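Local coordinates for E3 SUMO-protein ligase SIZ2 (Saccharomyces cerevisiae, PDB 6U75), which acts as a SUMO E3 ligase, promoting attachment of SUMO/Smt3 to target proteins, and may take part in septin sumoylation and chromosome maintenance, at residues L183-P188 with E253-V258; S49-L54 with N105-L110. All coordinates share one frame; numbering follows the deposited sequence.

Contact 1: L183-P188 with E253-V258; sequences LSLQCP and EDVEQV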
loop_
_atom_site.group_PDB
_atom_site.type_symbol
_atom_site.label_atom_id
_atom_site.label_comp_id
_atom_site.label_asym_id
_atom_site.label_seq_id
_atom_site.Cartn_x
_atom_site.Cartn_y
_atom_site.Cartn_z
ATOM N N LEU A 183 -17.014 22.413 1.944
ATOM C CA LEU A 183 -16.786 20.976 1.881
ATOM C C LEU A 183 -16.815 20.544 0.420
ATOM O O LEU A 183 -17.820 20.748 -0.269
ATOM C CB LEU A 183 -17.847 20.224 2.686
ATOM C CG LEU A 183 -17.889 18.702 2.528
ATOM C CD1 LEU A 183 -16.636 18.063 3.102
ATOM C CD2 LEU A 183 -19.135 18.134 3.185
ATOM N N SER A 184 -15.720 19.957 -0.048
ATOM C CA SER A 184 -15.644 19.462 -1.414
ATOM C C SER A 184 -16.192 18.044 -1.490
ATOM O O SER A 184 -15.892 17.203 -0.638
ATOM C CB SER A 184 -14.201 19.490 -1.921
ATOM O OG SER A 184 -14.092 18.834 -3.173
ATOM N N LEU A 185 -17.006 17.790 -2.510
ATOM C CA LEU A 185 -17.476 16.446 -2.808
ATOM C C LEU A 185 -16.551 15.711 -3.768
ATOM O O LEU A 185 -16.870 14.589 -4.177
ATOM C CB LEU A 185 -18.889 16.494 -3.397
ATOM C CG LEU A 185 -19.963 17.164 -2.536
ATOM C CD1 LEU A 185 -21.336 16.984 -3.167
ATOM C CD2 LEU A 185 -19.946 16.617 -1.117
ATOM N N GLN A 186 -15.421 16.311 -4.129
ATOM C CA GLN A 186 -14.478 15.727 -5.068
ATOM C C GLN A 186 -13.337 15.050 -4.322
ATOM O O GLN A 186 -12.985 15.433 -3.202
ATOM C CB GLN A 186 -13.917 16.797 -6.008
ATOM C CG GLN A 186 -14.981 17.629 -6.701
ATOM C CD GLN A 186 -15.950 16.784 -7.502
ATOM O OE1 GLN A 186 -17.030 16.437 -7.026
ATOM N NE2 GLN A 186 -15.568 16.449 -8.729
ATOM N N CYS A 187 -12.767 14.039 -4.954
ATOM C CA CYS A 187 -11.633 13.318 -4.389
ATOM C C CYS A 187 -10.334 14.036 -4.742
ATOM O O CYS A 187 -10.154 14.439 -5.897
ATOM C CB CYS A 187 -11.591 11.892 -4.914
ATOM S SG CYS A 187 -10.202 10.919 -4.316
ATOM N N PRO A 188 -9.414 14.227 -3.794
ATOM C CA PRO A 188 -8.139 14.866 -4.155
ATOM C C PRO A 188 -7.321 14.049 -5.136
ATOM O O PRO A 188 -6.573 14.620 -5.939
ATOM C CB PRO A 188 -7.415 15.007 -2.806
ATOM C CG PRO A 188 -8.459 14.815 -1.766
ATOM C CD PRO A 188 -9.473 13.897 -2.361
ATOM N N GLU A 253 -25.139 15.279 -9.605
ATOM C CA GLU A 253 -23.757 15.148 -10.058
ATOM C C GLU A 253 -23.094 16.494 -10.324
ATOM O O GLU A 253 -21.863 16.593 -10.254
ATOM C CB GLU A 253 -23.706 14.298 -11.331
ATOM C CG GLU A 253 -24.276 12.892 -11.189
ATOM C CD GLU A 253 -23.451 12.010 -10.270
ATOM O OE1 GLU A 253 -23.890 11.761 -9.127
ATOM O OE2 GLU A 253 -22.359 11.570 -10.690
ATOM N N ASP A 254 -23.876 17.533 -10.624
ATOM C CA ASP A 254 -23.293 18.820 -10.990
ATOM C C ASP A 254 -22.490 19.433 -9.849
ATOM O O ASP A 254 -21.508 20.142 -10.096
ATOM C CB ASP A 254 -24.399 19.783 -11.426
ATOM C CG ASP A 254 -23.873 21.171 -11.741
ATOM O OD1 ASP A 254 -23.212 21.335 -12.788
ATOM O OD2 ASP A 254 -24.120 22.098 -10.941
ATOM N N VAL A 255 -22.880 19.174 -8.605
ATOM C CA VAL A 255 -22.307 19.882 -7.465
ATOM C C VAL A 255 -20.913 19.343 -7.170
ATOM O O VAL A 255 -20.713 18.128 -7.052
ATOM C CB VAL A 255 -23.220 19.758 -6.235
ATOM C CG1 VAL A 255 -22.597 20.463 -5.042
ATOM C CG2 VAL A 255 -24.597 20.329 -6.540
ATOM N N GLU A 256 -19.947 20.254 -7.043
ATOM C CA GLU A 256 -18.582 19.917 -6.661
ATOM C C GLU A 256 -18.212 20.393 -5.266
ATOM O O GLU A 256 -17.354 19.780 -4.627
ATOM C CB GLU A 256 -17.582 20.518 -7.658
ATOM C CG GLU A 256 -17.879 20.205 -9.115
ATOM C CD GLU A 256 -16.834 20.776 -10.055
ATOM O OE1 GLU A 256 -15.974 20.007 -10.534
ATOM O OE2 GLU A 256 -16.866 21.999 -10.304
ATOM N N GLN A 257 -18.831 21.470 -4.788
ATOM C CA GLN A 257 -18.583 22.012 -3.461
ATOM C C GLN A 257 -19.912 22.210 -2.746
ATOM O O GLN A 257 -20.985 22.137 -3.349
ATOM C CB GLN A 257 -17.817 23.341 -3.526
ATOM C CG GLN A 257 -16.384 23.217 -4.011
ATOM C CD GLN A 257 -15.599 24.503 -3.835
ATOM O OE1 GLN A 257 -16.170 25.594 -3.813
ATOM N NE2 GLN A 257 -14.284 24.379 -3.698
ATOM N N VAL A 258 -19.830 22.465 -1.440
ATOM C CA VAL A 258 -21.010 22.708 -0.622
ATOM C C VAL A 258 -20.617 23.623 0.529
ATOM O O VAL A 258 -19.493 23.565 1.035
ATOM C CB VAL A 258 -21.623 21.383 -0.106
ATOM C CG1 VAL A 258 -22.656 21.656 0.957
ATOM C CG2 VAL A 258 -22.246 20.597 -1.254
#

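Contact 2: S49-L54 with N105-L110; sequences SYKLYL and NLTPYL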
loop_
_atom_site.group_PDB
_atom_site.type_symbol
_atom_site.label_atom_id
_atom_site.label_comp_id
_atom_site.label_asym_id
_atom_site.label_seq_id
_atom_site.Cartn_x
_atom_site.Cartn_y
_atom_site.Cartn_z
ATOM N N SER A 49 -5.115 -16.683 -5.841
ATOM C CA SER A 49 -4.599 -15.481 -5.202
ATOM C C SER A 49 -3.214 -15.673 -4.601
ATOM O O SER A 49 -2.702 -14.747 -3.962
ATOM C CB SER A 49 -5.564 -15.012 -4.109
ATOM O OG SER A 49 -6.807 -14.617 -4.662
ATOM N N TYR A 50 -2.597 -16.838 -4.783
ATOM C CA TYR A 50 -1.270 -17.096 -4.240
ATOM C C TYR A 50 -0.210 -16.769 -5.283
ATOM O O TYR A 50 -0.273 -17.250 -6.418
ATOM C CB TYR A 50 -1.134 -18.554 -3.792
ATOM C CG TYR A 50 -1.924 -18.914 -2.547
ATOM C CD1 TYR A 50 -2.695 -17.967 -1.883
ATOM C CD2 TYR A 50 -1.889 -20.203 -2.034
ATOM C CE1 TYR A 50 -3.412 -18.298 -0.748
ATOM C CE2 TYR A 50 -2.600 -20.541 -0.900
ATOM C CZ TYR A 50 -3.360 -19.585 -0.260
ATOM O OH TYR A 50 -4.071 -19.917 0.870
ATOM N N LYS A 51 0.763 -15.951 -4.887
ATOM C CA LYS A 51 1.864 -15.553 -5.749
ATOM C C LYS A 51 3.174 -15.697 -4.987
ATOM O O LYS A 51 3.202 -15.714 -3.755
ATOM C CB LYS A 51 1.709 -14.103 -6.237
ATOM C CG LYS A 51 0.400 -13.802 -6.958
ATOM C CD LYS A 51 0.218 -14.666 -8.196
ATOM C CE LYS A 51 -0.758 -14.038 -9.178
ATOM N NZ LYS A 51 -0.083 -13.055 -10.070
ATOM N N LEU A 52 4.270 -15.801 -5.736
ATOM C CA LEU A 52 5.611 -15.848 -5.160
ATOM C C LEU A 52 6.215 -14.453 -5.262
ATOM O O LEU A 52 6.513 -13.978 -6.362
ATOM C CB LEU A 52 6.482 -16.879 -5.870
ATOM C CG LEU A 52 7.923 -16.956 -5.358
ATOM C CD1 LEU A 52 7.948 -17.330 -3.884
ATOM C CD2 LEU A 52 8.743 -17.943 -6.175
ATOM N N TYR A 53 6.400 -13.802 -4.117
ATOM C CA TYR A 53 6.866 -12.426 -4.058
ATOM C C TYR A 53 8.271 -12.368 -3.473
ATOM O O TYR A 53 8.557 -13.001 -2.449
ATOM C CB TYR A 53 5.917 -11.562 -3.222
ATOM C CG TYR A 53 4.712 -11.030 -3.971
ATOM C CD1 TYR A 53 4.397 -11.480 -5.247
ATOM C CD2 TYR A 53 3.896 -10.060 -3.403
ATOM C CE1 TYR A 53 3.300 -10.988 -5.929
ATOM C CE2 TYR A 53 2.798 -9.563 -4.078
ATOM C CZ TYR A 53 2.505 -10.029 -5.339
ATOM O OH TYR A 53 1.412 -9.535 -6.013
ATOM N N LEU A 54 9.135 -11.606 -4.138
ATOM C CA LEU A 54 10.460 -11.276 -3.637
ATOM C C LEU A 54 10.383 -10.008 -2.798
ATOM O O LEU A 54 9.700 -9.048 -3.163
ATOM C CB LEU A 54 11.430 -11.079 -4.803
ATOM C CG LEU A 54 12.873 -10.692 -4.482
ATOM C CD1 LEU A 54 13.657 -11.885 -3.965
ATOM C CD2 LEU A 54 13.540 -10.104 -5.715
ATOM N N ASN A 105 6.978 -9.743 -8.350
ATOM C CA ASN A 105 6.213 -10.960 -8.596
ATOM C C ASN A 105 7.037 -11.892 -9.476
ATOM O O ASN A 105 7.268 -11.603 -10.655
ATOM C CB ASN A 105 4.875 -10.628 -9.252
ATOM C CG ASN A 105 4.019 -11.858 -9.488
ATOM O OD1 ASN A 105 4.164 -12.870 -8.803
ATOM N ND2 ASN A 105 3.121 -11.775 -10.462
ATOM N N LEU A 106 7.479 -13.011 -8.906
ATOM C CA LEU A 106 8.248 -14.013 -9.628
ATOM C C LEU A 106 7.385 -15.144 -10.175
ATOM O O LEU A 106 7.913 -16.042 -10.838
ATOM C CB LEU A 106 9.326 -14.606 -8.713
ATOM C CG LEU A 106 10.224 -13.619 -7.963
ATOM C CD1 LEU A 106 11.109 -14.365 -6.979
ATOM C CD2 LEU A 106 11.067 -12.799 -8.928
ATOM N N THR A 107 6.076 -15.116 -9.923
ATOM C CA THR A 107 5.231 -16.264 -10.245
ATOM C C THR A 107 5.271 -16.645 -11.719
ATOM O O THR A 107 5.504 -17.829 -12.019
ATOM C CB THR A 107 3.793 -15.978 -9.799
ATOM O OG1 THR A 107 3.794 -15.457 -8.464
ATOM C CG2 THR A 107 2.958 -17.251 -9.839
ATOM N N PRO A 108 5.057 -15.733 -12.673
ATOM C CA PRO A 108 4.933 -16.167 -14.076
ATOM C C PRO A 108 6.231 -16.658 -14.692
ATOM O O PRO A 108 6.181 -17.379 -15.695
ATOM C CB PRO A 108 4.422 -14.907 -14.787
ATOM C CG PRO A 108 4.921 -13.785 -13.959
ATOM C CD PRO A 108 4.913 -14.272 -12.536
ATOM N N TYR A 109 7.386 -16.300 -14.131
ATOM C CA TYR A 109 8.674 -16.661 -14.704
ATOM C C TYR A 109 9.331 -17.829 -13.976
ATOM O O TYR A 109 10.529 -18.069 -14.153
ATOM C CB TYR A 109 9.598 -15.442 -14.703
ATOM C CG TYR A 109 8.890 -14.166 -15.103
ATOM C CD1 TYR A 109 8.424 -13.984 -16.398
ATOM C CD2 TYR A 109 8.680 -13.148 -14.184
ATOM C CE1 TYR A 109 7.771 -12.822 -16.768
ATOM C CE2 TYR A 109 8.029 -11.982 -14.543
ATOM C CZ TYR A 109 7.576 -11.826 -15.835
ATOM O OH TYR A 109 6.929 -10.667 -16.196
ATOM N N LEU A 110 8.568 -18.562 -13.169
ATOM C CA LEU A 110 9.102 -19.701 -12.439
ATOM C C LEU A 110 9.285 -20.901 -13.361
ATOM O O LEU A 110 8.515 -21.114 -14.302
ATOM C CB LEU A 110 8.171 -20.086 -11.288
ATOM C CG LEU A 110 8.652 -19.796 -9.864
ATOM C CD1 LEU A 110 7.581 -20.201 -8.865
ATOM C CD2 LEU A 110 9.959 -20.516 -9.566
#

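Contact 1: L183-P188 with E253-V258
The backbone N of Leu-183 donates to Val-258 O over 2.9 Å, in the carbonyl plane and with an N-H...O angle of 160°. The return bond from Val-258 N to Leu-183 O is much more bent and counts as weak, yet together they define Leu-183 and Val-258 as an antiparallel hydrogen-bonded pair. Ser-184 and Gln-257 form the next, non-hydrogen-bonded pair, their CA atoms 4.4 Å apart. Beyond the bridge, Leu-185 N still reaches Glu-256 O at 2.9 Å, although the donor stands well above the carbonyl plane and so lies off its lone pairs.

Ser-184 holds OG anti to its own N (chi1 172°), beside the carbonyl carbon, where OG accepts from Gln-186 N at 3.0 Å. This ST turn coincides with the end of the strand, consistent with the chain leaving the pairing there.

The side chains divide between two faces. On one, Leu-183 and Val-258 are buried, and Leu-185 adds to this side: its CD1 lies 4.2 Å from Val-258 CG2 and also approaches the backbone O of Val-255. On the other are Ser-184 and the exposed Gln-257. At the end of the turn, the aliphatic part of Gln-186 crosses Glu-256, with CG 4.0 Å from Glu-256 CB, at the more exposed margin.

Leu-183 lies in the SP-RING zinc finger, its side chain about 12 Å from the bound zinc ion. The pairing joins strand 181-184 to strand 257-260, the middle strand of a three-stranded antiparallel sheet completed by 266-268. Helix 242-249 packs against the leucine face, presenting Val-244 and Ile-247 to Leu-183, and Ile-247 and Ile-248 to Leu-185.

Contact 2: S49-L54 with N105-L110
Leu-52 is gripped through both its backbone polar atoms: its N donates to Thr-107 OG1 (2.8 Å, 163° at the hydrogen), and its O accepts from Leu-106 N at 2.9 Å, nearly in line with the carbonyl bond. Its CD2 meets Leu-110 CD1 at 3.7 Å, the side chains crossing at about a right angle, while Leu-54 CB touches Leu-106 CD1. Asn-105 OD1 lies at the edge of the Tyr-53 ring, in its plane and 3.5 Å from CE1.

Tyr-53 and Asn-105 form an antiparallel non-hydrogen-bonded pair where strand 104-105 borders strand 50-58 of the PINIT domain. With CG anti to N (chi1 -178°), Asn-105 brings OD1 back over the following residues. There it accepts from Thr-107 OG1 in the carbonyl plane (2.6 Å) and from Thr-107 N well above it (3.2 Å), the latter an Asx turn. Thr-107 OG1, donating here while accepting from Leu-52 N, has its hydroxyl rotation fixed. An alanine here would remove both acceptor bonds and is likely to leave the Thr-107 hydroxyl freer to turn from Leu-52 N.

Farther out, Phe-82 of strand 79-82 packs on Leu-106 and Leu-110, and strand 130-139 pairs with strand 50-58 through Lys-51 and Tyr-53.

After three earlier strands and helix 38-46, the chain reaches strand 50-58, whose first half enters contact 2; this closes a loop of 50 residues that holds strands 79-82 and 85-86 but no helix. Strands 117-123 and 130-139 and helices 142-150 and 157-168 follow. Contact 1 then closes a second loop of 64 residues that carries all four zinc ligands, Cys-203, His-205, Cys-226 and Cys-229. The loops follow in series and neither nest nor cross. Contact 2 ties strand 50-58 to the loop between strands 104-105 and 117-123 within the PINIT domain, and contact 1 brings together strands 181-184 and 257-260, which flank the zinc ligands in sequence; their centres lie 41 Å apart.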